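Local structure of 2-Cys Peroxiredoxin (2I81) at residues A[71-85]-A[165-179]. The protein probably reduces hydrogen peroxide and organic hydroperoxides through a reactive cysteine, as a typical 2-Cys peroxiredoxin of the malaria parasite Plasmodium vivax. Sequence-based numbering, arbitrary orientation.
Sequences EIIALDKALDAFHER and GRSVDEILRIIDAIQ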
loop_
_atom_site.group_PDB
_atom_site.type_symbol
_atom_site.label_atom_id
_atom_site.label_comp_id
_atom_site.label_asym_id
_atom_site.label_seq_id
_atom_site.Cartn_x
_atom_site.Cartn_y
_atom_site.Cartn_z
ATOM N N GLU A 71 -11.958 47.489 -2.551
ATOM C CA GLU A 71 -12.177 46.819 -1.268
ATOM C C GLU A 71 -11.146 47.249 -0.232
ATOM O O GLU A 71 -11.496 47.566 0.908
ATOM C CB GLU A 71 -12.151 45.299 -1.440
ATOM C CG GLU A 71 -13.245 44.765 -2.354
ATOM C CD GLU A 71 -13.187 43.261 -2.518
ATOM O OE1 GLU A 71 -14.217 42.603 -2.266
ATOM O OE2 GLU A 71 -12.117 42.732 -2.895
ATOM N N ILE A 72 -9.878 47.258 -0.641
ATOM C CA ILE A 72 -8.769 47.641 0.231
ATOM C C ILE A 72 -8.936 49.077 0.735
ATOM O O ILE A 72 -8.726 49.352 1.920
ATOM C CB ILE A 72 -7.400 47.446 -0.476
ATOM C CG1 ILE A 72 -7.178 45.958 -0.777
ATOM C CG2 ILE A 72 -6.250 47.975 0.388
ATOM C CD1 ILE A 72 -6.184 45.684 -1.880
ATOM N N ILE A 73 -9.331 49.978 -0.161
ATOM C CA ILE A 73 -9.563 51.380 0.190
ATOM C C ILE A 73 -10.794 51.538 1.091
ATOM O O ILE A 73 -10.763 52.308 2.055
ATOM C CB ILE A 73 -9.663 52.282 -1.069
ATOM C CG1 ILE A 73 -8.303 52.361 -1.771
ATOM C CG2 ILE A 73 -10.146 53.691 -0.708
ATOM C CD1 ILE A 73 -8.379 52.743 -3.239
ATOM N N ALA A 74 -11.860 50.799 0.783
ATOM C CA ALA A 74 -13.077 50.824 1.596
ATOM C C ALA A 74 -12.842 50.336 3.025
ATOM O O ALA A 74 -13.399 50.896 3.971
ATOM C CB ALA A 74 -14.187 50.022 0.936
ATOM N N LEU A 75 -12.019 49.299 3.177
ATOM C CA LEU A 75 -11.697 48.757 4.498
ATOM C C LEU A 75 -10.769 49.679 5.287
ATOM O O LEU A 75 -10.884 49.776 6.513
ATOM C CB LEU A 75 -11.091 47.355 4.380
ATOM C CG LEU A 75 -12.045 46.214 4.003
ATOM C CD1 LEU A 75 -11.281 45.059 3.376
ATOM C CD2 LEU A 75 -12.865 45.738 5.200
ATOM N N ASP A 76 -9.856 50.349 4.582
ATOM C CA ASP A 76 -8.917 51.269 5.220
ATOM C C ASP A 76 -9.608 52.539 5.717
ATOM O O ASP A 76 -9.221 53.095 6.748
ATOM C CB ASP A 76 -7.762 51.622 4.280
ATOM C CG ASP A 76 -6.542 52.132 5.027
ATOM O OD1 ASP A 76 -6.081 53.252 4.720
ATOM O OD2 ASP A 76 -6.048 51.417 5.927
ATOM N N LYS A 77 -10.623 52.994 4.979
ATOM C CA LYS A 77 -11.446 54.128 5.404
ATOM C C LYS A 77 -12.186 53.833 6.710
ATOM O O LYS A 77 -12.414 54.734 7.519
ATOM C CB LYS A 77 -12.450 54.506 4.315
ATOM C CG LYS A 77 -11.910 55.458 3.261
ATOM C CD LYS A 77 -12.939 55.695 2.163
ATOM C CE LYS A 77 -12.775 57.071 1.522
ATOM N NZ LYS A 77 -11.479 57.224 0.787
ATOM N N ALA A 78 -12.553 52.567 6.905
ATOM C CA ALA A 78 -13.287 52.141 8.095
ATOM C C ALA A 78 -12.359 51.599 9.186
ATOM O O ALA A 78 -12.815 50.945 10.127
ATOM C CB ALA A 78 -14.340 51.101 7.718
ATOM N N LEU A 79 -11.064 51.892 9.059
ATOM C CA LEU A 79 -10.041 51.375 9.972
ATOM C C LEU A 79 -10.338 51.682 11.440
ATOM O O LEU A 79 -10.118 50.834 12.308
ATOM C CB LEU A 79 -8.657 51.922 9.609
ATOM C CG LEU A 79 -7.432 50.995 9.566
ATOM C CD1 LEU A 79 -6.200 51.770 9.999
ATOM C CD2 LEU A 79 -7.574 49.728 10.416
ATOM N N ASP A 80 -10.831 52.889 11.714
ATOM C CA ASP A 80 -11.129 53.301 13.086
ATOM C C ASP A 80 -12.289 52.510 13.695
ATOM O O ASP A 80 -12.312 52.278 14.911
ATOM C CB ASP A 80 -11.387 54.808 13.158
ATOM C CG ASP A 80 -10.126 55.627 12.927
ATOM O OD1 ASP A 80 -9.039 55.210 13.385
ATOM O OD2 ASP A 80 -10.224 56.696 12.289
ATOM N N ALA A 81 -13.241 52.103 12.852
ATOM C CA ALA A 81 -14.327 51.227 13.285
ATOM C C ALA A 81 -13.783 49.863 13.717
ATOM O O ALA A 81 -14.340 49.227 14.612
ATOM C CB ALA A 81 -15.366 51.072 12.186
ATOM N N PHE A 82 -12.692 49.430 13.084
ATOM C CA PHE A 82 -12.021 48.180 13.453
ATOM C C PHE A 82 -11.172 48.314 14.716
ATOM O O PHE A 82 -11.088 47.370 15.505
ATOM C CB PHE A 82 -11.148 47.659 12.309
ATOM C CG PHE A 82 -11.920 47.231 11.095
ATOM C CD1 PHE A 82 -11.840 47.969 9.923
ATOM C CD2 PHE A 82 -12.717 46.089 11.116
ATOM C CE1 PHE A 82 -12.544 47.585 8.789
ATOM C CE2 PHE A 82 -13.425 45.696 9.988
ATOM C CZ PHE A 82 -13.337 46.447 8.821
ATOM N N HIS A 83 -10.534 49.473 14.895
ATOM C CA HIS A 83 -9.740 49.736 16.100
ATOM C C HIS A 83 -10.616 49.756 17.347
ATOM O O HIS A 83 -10.220 49.246 18.398
ATOM C CB HIS A 83 -8.967 51.054 15.993
ATOM C CG HIS A 83 -7.830 51.019 15.020
ATOM N ND1 HIS A 83 -7.111 49.873 14.752
ATOM C CD2 HIS A 83 -7.273 51.997 14.270
ATOM C CE1 HIS A 83 -6.171 50.144 13.865
ATOM N NE2 HIS A 83 -6.246 51.426 13.557
ATOM N N GLU A 84 -11.801 50.351 17.216
ATOM C CA GLU A 84 -12.797 50.379 18.286
ATOM C C GLU A 84 -13.166 48.978 18.757
ATOM O O GLU A 84 -13.376 48.751 19.951
ATOM C CB GLU A 84 -14.068 51.087 17.818
ATOM C CG GLU A 84 -13.997 52.598 17.847
ATOM C CD GLU A 84 -15.361 53.229 18.054
ATOM O OE1 GLU A 84 -15.538 53.927 19.075
ATOM O OE2 GLU A 84 -16.259 53.020 17.207
ATOM N N ARG A 85 -13.243 48.049 17.808
ATOM C CA ARG A 85 -13.685 46.689 18.086
ATOM C C ARG A 85 -12.523 45.756 18.426
ATOM O O ARG A 85 -12.703 44.540 18.527
ATOM C CB ARG A 85 -14.509 46.157 16.907
ATOM C CG ARG A 85 -15.989 46.528 16.980
ATOM C CD ARG A 85 -16.611 46.697 15.599
ATOM N NE ARG A 85 -16.623 48.094 15.166
ATOM C CZ ARG A 85 -17.704 48.871 15.132
ATOM N NH1 ARG A 85 -18.890 48.398 15.498
ATOM N NH2 ARG A 85 -17.601 50.129 14.723
ATOM N N GLY A 165 -17.563 42.063 -5.252
ATOM C CA GLY A 165 -16.990 42.794 -4.120
ATOM C C GLY A 165 -17.801 42.601 -2.853
ATOM O O GLY A 165 -19.005 42.335 -2.921
ATOM N N ARG A 166 -17.157 42.730 -1.695
ATOM C CA ARG A 166 -17.878 42.537 -0.433
ATOM C C ARG A 166 -18.223 43.818 0.331
ATOM O O ARG A 166 -17.794 44.918 -0.028
ATOM C CB ARG A 166 -17.197 41.509 0.490
ATOM C CG ARG A 166 -15.684 41.565 0.565
ATOM C CD ARG A 166 -15.082 40.372 -0.153
ATOM N NE ARG A 166 -13.979 39.785 0.604
ATOM C CZ ARG A 166 -12.690 40.028 0.383
ATOM N NH1 ARG A 166 -11.772 39.438 1.135
ATOM N NH2 ARG A 166 -12.311 40.854 -0.584
ATOM N N SER A 167 -19.013 43.639 1.388
ATOM C CA SER A 167 -19.545 44.737 2.184
ATOM C C SER A 167 -18.819 44.874 3.517
ATOM O O SER A 167 -18.663 43.897 4.256
ATOM C CB SER A 167 -21.043 44.532 2.423
ATOM O OG SER A 167 -21.589 45.577 3.208
ATOM N N VAL A 168 -18.381 46.095 3.819
ATOM C CA VAL A 168 -17.731 46.386 5.097
ATOM C C VAL A 168 -18.739 46.546 6.246
ATOM O O VAL A 168 -18.443 46.170 7.382
ATOM C CB VAL A 168 -16.715 47.581 5.006
ATOM C CG1 VAL A 168 -17.370 48.817 4.359
ATOM C CG2 VAL A 168 -16.147 47.935 6.405
ATOM N N ASP A 169 -19.925 47.084 5.953
ATOM C CA ASP A 169 -20.987 47.187 6.964
ATOM C C ASP A 169 -21.352 45.806 7.503
ATOM O O ASP A 169 -21.682 45.659 8.686
ATOM C CB ASP A 169 -22.238 47.868 6.397
ATOM C CG ASP A 169 -21.976 49.295 5.945
ATOM O OD1 ASP A 169 -21.551 50.124 6.779
ATOM O OD2 ASP A 169 -22.211 49.590 4.754
ATOM N N GLU A 170 -21.274 44.802 6.627
ATOM C CA GLU A 170 -21.610 43.429 6.994
ATOM C C GLU A 170 -20.603 42.736 7.913
ATOM O O GLU A 170 -21.021 42.128 8.898
ATOM C CB GLU A 170 -21.939 42.571 5.767
ATOM C CG GLU A 170 -22.403 41.146 6.104
ATOM C CD GLU A 170 -23.638 41.087 7.009
ATOM O OE1 GLU A 170 -23.749 40.101 7.775
ATOM O OE2 GLU A 170 -24.492 42.009 6.958
ATOM N N ILE A 171 -19.308 42.804 7.651
ATOM C CA ILE A 171 -18.373 42.199 8.599
ATOM C C ILE A 171 -18.341 42.893 9.904
ATOM O O ILE A 171 -18.056 42.302 10.895
ATOM C CB ILE A 171 -16.877 42.038 8.177
ATOM C CG1 ILE A 171 -16.472 42.877 7.024
ATOM C CG2 ILE A 171 -16.364 40.629 8.297
ATOM C CD1 ILE A 171 -15.771 44.017 7.408
ATOM N N LEU A 172 -18.571 44.174 9.882
ATOM C CA LEU A 172 -18.674 44.912 11.090
ATOM C C LEU A 172 -19.848 44.491 11.939
ATOM O O LEU A 172 -19.707 44.328 13.106
ATOM C CB LEU A 172 -18.712 46.384 10.781
ATOM C CG LEU A 172 -17.555 47.345 10.955
ATOM C CD1 LEU A 172 -16.296 46.864 11.475
ATOM C CD2 LEU A 172 -17.373 48.125 9.764
ATOM N N ARG A 173 -20.993 44.289 11.318
ATOM C CA ARG A 173 -22.179 43.746 11.984
ATOM C C ARG A 173 -21.886 42.354 12.546
ATOM O O ARG A 173 -22.301 42.027 13.661
ATOM C CB ARG A 173 -23.366 43.687 11.017
ATOM C CG ARG A 173 -24.694 43.333 11.682
ATOM C CD ARG A 173 -25.759 42.916 10.671
ATOM N NE ARG A 173 -25.491 41.607 10.074
ATOM C CZ ARG A 173 -25.847 40.437 10.603
ATOM N NH1 ARG A 173 -26.494 40.385 11.763
ATOM N NH2 ARG A 173 -25.550 39.311 9.968
ATOM N N ILE A 174 -21.171 41.547 11.760
ATOM C CA ILE A 174 -20.735 40.209 12.169
ATOM C C ILE A 174 -19.838 40.285 13.408
ATOM O O ILE A 174 -20.043 39.546 14.374
ATOM C CB ILE A 174 -20.007 39.463 11.004
ATOM C CG1 ILE A 174 -20.976 39.137 9.855
ATOM C CG2 ILE A 174 -19.299 38.201 11.499
ATOM C CD1 ILE A 174 -22.149 38.217 10.214
ATOM N N ILE A 175 -18.856 41.188 13.367
ATOM C CA ILE A 175 -17.955 41.441 14.497
ATOM C C ILE A 175 -18.752 41.862 15.733
ATOM O O ILE A 175 -18.506 41.365 16.834
ATOM C CB ILE A 175 -16.884 42.522 14.161
ATOM C CG1 ILE A 175 -15.947 42.033 13.050
ATOM C CG2 ILE A 175 -16.061 42.884 15.400
ATOM C CD1 ILE A 175 -15.185 43.142 12.339
ATOM N N ASP A 176 -19.712 42.764 15.534
ATOM C CA ASP A 176 -20.590 43.225 16.608
ATOM C C ASP A 176 -21.413 42.091 17.217
ATOM O O ASP A 176 -21.574 42.029 18.437
ATOM C CB ASP A 176 -21.515 44.343 16.113
ATOM C CG ASP A 176 -20.803 45.680 15.975
ATOM O OD1 ASP A 176 -19.725 45.862 16.581
ATOM O OD2 ASP A 176 -21.331 46.559 15.262
ATOM N N ALA A 177 -21.924 41.202 16.366
ATOM C CA ALA A 177 -22.740 40.069 16.809
ATOM C C ALA A 177 -21.937 39.051 17.618
ATOM O O ALA A 177 -22.418 38.537 18.631
ATOM C CB ALA A 177 -23.413 39.397 15.617
ATOM N N ILE A 178 -20.718 38.769 17.161
ATOM C CA ILE A 178 -19.813 37.833 17.834
ATOM C C ILE A 178 -19.380 38.368 19.197
ATOM O O ILE A 178 -19.376 37.633 20.189
ATOM C CB ILE A 178 -18.575 37.504 16.955
ATOM C CG1 ILE A 178 -19.007 36.695 15.729
ATOM C CG2 ILE A 178 -17.523 36.717 17.749
ATOM C CD1 ILE A 178 -18.035 36.725 14.585
ATOM N N GLN A 179 -19.030 39.652 19.237
ATOM C CA GLN A 179 -18.598 40.301 20.473
ATOM C C GLN A 179 -19.748 40.466 21.465
ATOM O O GLN A 179 -19.529 40.455 22.681
ATOM C CB GLN A 179 -17.921 41.641 20.175
ATOM C CG GLN A 179 -16.571 41.480 19.482
ATOM C CD GLN A 179 -15.895 42.796 19.148
ATOM O OE1 GLN A 179 -16.532 43.850 19.089
ATOM N NE2 GLN A 179 -14.589 42.739 18.918
#
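Glu-71 OE1 is gripped twice by Arg-166: the backbone N reaches its anti lone pair at 3.0 Å, while NH2, 3.1 Å away, meets it from above the carboxylate plane. The same NH2 forms a salt bridge with OE2, and the carboxylate and guanidinium planes stand 58° apart. Glu-71 OE2 has a second salt-bridge partner in Arg-143 of strand 140-148, and Phe-145 makes a cation-pi contact with the Arg-166 guanidinium. In the middle the contact is apolar. Phe-82 is a knob among Val-168, Ile-171, Leu-172 and Ile-175; the CD1 methyls of Ile-171 and Ile-175 touch the ring at its edge, the former 3.7 Å from CZ. Val-168 CG1 lies between the backbone N and the carbonyl carbon (chi1 52°), which leaves CG2 anti to N and facing Ala-78 CB and Phe-82 CZ, next to Leu-75 CD2. At the far end Arg-85, bent at chi2 and chi3, sends NH1 to the syn lone pair of Asp-176 OD1 (2.9 Å) and NE to Ala-81 O (2.6 Å), which fixes the guanidinium plane; Leu-172 CD1 lies over one face of it. Gln-179 donates NE2 in plane to a lone pair of Arg-85 O (2.6 Å). Helix 79-84 runs nearly parallel to helix 168-179, whereas helix 71-77 crosses it at -48°. Leu-75, Phe-82 and Ile-175 also rest on strand 87-93, an arrangement of neighbouring helices packed on one sheet that belongs to the thioredoxin-like fold of peroxiredoxins.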